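PDB 4EO0: attachment protein G3P from Enterobacteria phage Ike, which probably binds the N-pilus of the host bacterium from the phage tip through its pilus-binding domain, an early step of infection. Local coordinates for residues D78-N83 against I95-E100. Residues are numbered along the deposited sequence; the frame is centred on the assembly and turned at random.
Sequences DTCVYN and IRAQVE
N83 reaches across to the backbone of R96 with its side-chain amide. From CB the path leads to CG, set between the residue's own backbone N and carbonyl carbon (chi1 72°), which turns the amide toward strand 94-106. CG comes within 3.7 Å of R96 N, and OD1 accepts a nearly straight bond from that N at 2.9 Å; the donor stands above the amide plane, 45° out of it. OD1 thus takes the place of N83's own carbonyl oxygen in a pairing with R96 just beyond the end of strand 81-82, and a weak bond from N83 N to R96 O is its other half. The same OD1 lies against I95 CA, while ND2 crosses CG and CD of R96 at a slant, the amide nearly perpendicular to the guanidinium. Here strand 81-82 pairs antiparallel with the long strand 94-106, whose other edge bonds to strand 12-24. V81 and Q98 form the hydrogen-bonded pair, V81 N giving to Q98 O at 3.0 Å and Q98 N returning to V81 O at 2.9 Å. A water donates to both V81 O and R96 O, bridging the strands. On the face turned to helix 38-66, Y82 CE2 meets A97 CB at 3.5 Å, the methyl oblique to the ring, with I95 CG2 at the ring edge. C80 SG packs against V99 CB at 3.7 Å, and its disulfide to C45 ties this edge of the sheet covalently to the helix.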
ATOM      1  N   ASP A  78      -6.989   6.471  -5.125  1.00 15.85           N
ATOM      2  CA  ASP A  78      -7.063   5.604  -6.309  1.00 17.09           C
ATOM      3  C   ASP A  78      -5.728   4.925  -6.580  1.00 17.64           C
ATOM      4  O   ASP A  78      -5.684   3.756  -6.972  1.00 18.41           O
ATOM      5  CB  ASP A  78      -7.498   6.421  -7.545  1.00 21.38           C
ATOM      6  CG  ASP A  78      -8.863   7.079  -7.397  1.00 30.65           C
ATOM      7  OD1 ASP A  78      -9.740   6.482  -6.742  1.00 31.86           O
ATOM      8  OD2 ASP A  78      -9.074   8.148  -8.007  1.00 34.21           O
ATOM      9  N   THR A  79      -4.651   5.656  -6.376  1.00 13.84           N
ATOM     10  CA  THR A  79      -3.282   5.206  -6.643  1.00 14.40           C
ATOM     11  C   THR A  79      -2.390   5.473  -5.435  1.00 16.54           C
ATOM     12  O   THR A  79      -2.690   6.345  -4.608  1.00 13.71           O
ATOM     13  CB  THR A  79      -2.721   5.891  -7.918  1.00 18.80           C
ATOM     14  OG1 THR A  79      -2.719   7.313  -7.740  1.00 17.23           O
ATOM     15  CG2 THR A  79      -3.480   5.490  -9.206  1.00 17.49           C
ATOM     16  N   CYS A  80      -1.291   4.745  -5.357  1.00 14.05           N
ATOM     17  CA  CYS A  80      -0.338   4.882  -4.268  1.00 11.84           C
ATOM     18  C   CYS A  80       0.745   5.839  -4.648  1.00 14.16           C
ATOM     19  O   CYS A  80       0.895   6.166  -5.828  1.00 12.80           O
ATOM     20  CB  CYS A  80       0.266   3.524  -3.916  1.00 10.75           C
ATOM     21  SG  CYS A  80      -0.871   2.420  -3.064  1.00 13.31           S
ATOM     22  N   VAL A  81       1.531   6.245  -3.634  1.00 12.50           N
ATOM     23  CA  VAL A  81       2.792   6.982  -3.752  1.00 11.31           C
ATOM     24  C   VAL A  81       3.843   5.962  -3.290  1.00 13.60           C
ATOM     25  O   VAL A  81       3.671   5.318  -2.240  1.00 13.01           O
ATOM     26  CB  VAL A  81       2.860   8.288  -2.946  1.00 12.57           C
ATOM     27  CG1 VAL A  81       4.272   8.903  -3.004  1.00 13.23           C
ATOM     28  CG2 VAL A  81       1.816   9.269  -3.452  1.00 12.03           C
ATOM     29  N   TYR A  82       4.899   5.810  -4.082  1.00 13.02           N
ATOM     30  CA  TYR A  82       5.975   4.850  -3.831  1.00 11.65           C
ATOM     31  C   TYR A  82       7.272   5.530  -3.500  1.00 16.51           C
ATOM     32  O   TYR A  82       7.493   6.668  -3.914  1.00 17.57           O
ATOM     33  CB  TYR A  82       6.192   3.945  -5.063  1.00 11.33           C
ATOM     34  CG  TYR A  82       4.936   3.270  -5.554  1.00 12.33           C
ATOM     35  CD1 TYR A  82       4.047   3.935  -6.395  1.00 12.96           C
ATOM     36  CD2 TYR A  82       4.607   1.981  -5.140  1.00 14.06           C
ATOM     37  CE1 TYR A  82       2.863   3.328  -6.821  1.00 12.77           C
ATOM     38  CE2 TYR A  82       3.429   1.363  -5.565  1.00 12.12           C
ATOM     39  CZ  TYR A  82       2.551   2.050  -6.388  1.00 16.95           C
ATOM     40  OH  TYR A  82       1.402   1.452  -6.836  1.00 14.98           O
ATOM     41  N   ASN A  83       8.159   4.829  -2.785  1.00 16.00           N
ATOM     42  CA  ASN A  83       9.500   5.365  -2.476  1.00 17.53           C
ATOM     43  C   ASN A  83      10.590   4.771  -3.386  1.00 20.78           C
ATOM     44  O   ASN A  83      11.772   4.802  -3.047  1.00 21.06           O
ATOM     45  CB  ASN A  83       9.837   5.178  -0.990  1.00 16.68           C
ATOM     46  CG  ASN A  83      10.116   3.746  -0.583  1.00 23.79           C
ATOM     47  OD1 ASN A  83       9.834   2.801  -1.307  1.00 17.79           O
ATOM     48  ND2 ASN A  83      10.683   3.554   0.584  1.00 20.18           N
ATOM     49  N   ILE A  95      10.270  -1.764  -1.742  1.00 18.05           N
ATOM     50  CA  ILE A  95       9.577  -0.516  -2.064  1.00 15.42           C
ATOM     51  C   ILE A  95       8.334  -0.488  -1.201  1.00 19.02           C
ATOM     52  O   ILE A  95       7.632  -1.493  -1.111  1.00 20.94           O
ATOM     53  CB  ILE A  95       9.214  -0.383  -3.568  1.00 17.65           C
ATOM     54  CG1 ILE A  95      10.476  -0.155  -4.405  1.00 19.56           C
ATOM     55  CG2 ILE A  95       8.207   0.749  -3.837  1.00 16.60           C
ATOM     56  CD1 ILE A  95      10.291  -0.298  -5.934  1.00 20.87           C
ATOM     57  N   ARG A  96       8.036   0.671  -0.605  1.00 15.89           N
ATOM     58  CA  ARG A  96       6.844   0.907   0.193  1.00 15.50           C
ATOM     59  C   ARG A  96       5.836   1.563  -0.718  1.00 16.43           C
ATOM     60  O   ARG A  96       6.182   2.522  -1.397  1.00 16.25           O
ATOM     61  CB  ARG A  96       7.171   1.887   1.314  1.00 14.76           C
ATOM     62  CG  ARG A  96       8.047   1.313   2.401  1.00 17.27           C
ATOM     63  CD  ARG A  96       8.309   2.332   3.490  1.00 19.46           C
ATOM     64  NE  ARG A  96       9.018   1.689   4.599  1.00 20.04           N
ATOM     65  CZ  ARG A  96       8.417   1.255   5.701  1.00 24.67           C
ATOM     66  NH1 ARG A  96       7.112   1.443   5.872  1.00 17.15           N
ATOM     67  NH2 ARG A  96       9.119   0.662   6.656  1.00 19.64           N
ATOM     68  N   ALA A  97       4.612   1.028  -0.758  1.00 11.73           N
ATOM     69  CA  ALA A  97       3.463   1.590  -1.483  1.00 11.27           C
ATOM     70  C   ALA A  97       2.590   2.161  -0.375  1.00 13.10           C
ATOM     71  O   ALA A  97       2.197   1.438   0.533  1.00 13.43           O
ATOM     72  CB  ALA A  97       2.708   0.484  -2.230  1.00 12.89           C
ATOM     73  N   GLN A  98       2.354   3.463  -0.410  1.00  9.49           N
ATOM     74  CA  GLN A  98       1.509   4.117   0.590  1.00  8.03           C
ATOM     75  C   GLN A  98       0.233   4.611  -0.053  1.00  9.65           C
ATOM     76  O   GLN A  98       0.274   5.290  -1.086  1.00 10.57           O
ATOM     77  CB  GLN A  98       2.222   5.285   1.282  1.00  8.90           C
ATOM     78  CG  GLN A  98       3.242   4.839   2.341  1.00  7.74           C
ATOM     79  CD  GLN A  98       4.060   5.959   2.903  1.00 24.59           C
ATOM     80  OE1 GLN A  98       3.786   7.150   2.687  1.00 15.29           O
ATOM     81  NE2 GLN A  98       5.043   5.607   3.706  1.00 14.97           N
ATOM     82  N   VAL A  99      -0.916   4.262   0.550  1.00  8.64           N
ATOM     83  CA  VAL A  99      -2.203   4.775   0.091  1.00  7.73           C
ATOM     84  C   VAL A  99      -2.794   5.687   1.181  1.00 11.77           C
ATOM     85  O   VAL A  99      -2.676   5.389   2.397  1.00 11.15           O
ATOM     86  CB  VAL A  99      -3.185   3.660  -0.396  1.00  9.70           C
ATOM     87  CG1 VAL A  99      -3.842   2.897   0.772  1.00  9.67           C
ATOM     88  CG2 VAL A  99      -4.263   4.250  -1.329  1.00 10.43           C
ATOM     89  N   GLU A 100      -3.505   6.738   0.762  1.00 10.53           N
ATOM     90  CA  GLU A 100      -4.226   7.541   1.750  1.00  9.79           C
ATOM     91  C   GLU A 100      -5.548   6.847   2.055  1.00 14.19           C
ATOM     92  O   GLU A 100      -6.238   6.422   1.135  1.00 11.38           O
ATOM     93  CB  GLU A 100      -4.496   8.978   1.238  1.00 10.03           C
ATOM     94  CG  GLU A 100      -3.275   9.887   1.069  1.00  9.78           C
ATOM     95  CD  GLU A 100      -3.632  11.317   0.722  1.00 17.70           C
ATOM     96  OE1 GLU A 100      -4.780  11.553   0.280  1.00 11.69           O
ATOM     97  OE2 GLU A 100      -2.771  12.208   0.896  1.00 13.09           O
TER
HETATM   98  O   HOH W   1       5.550   5.148  -0.314  1.00 14.84           O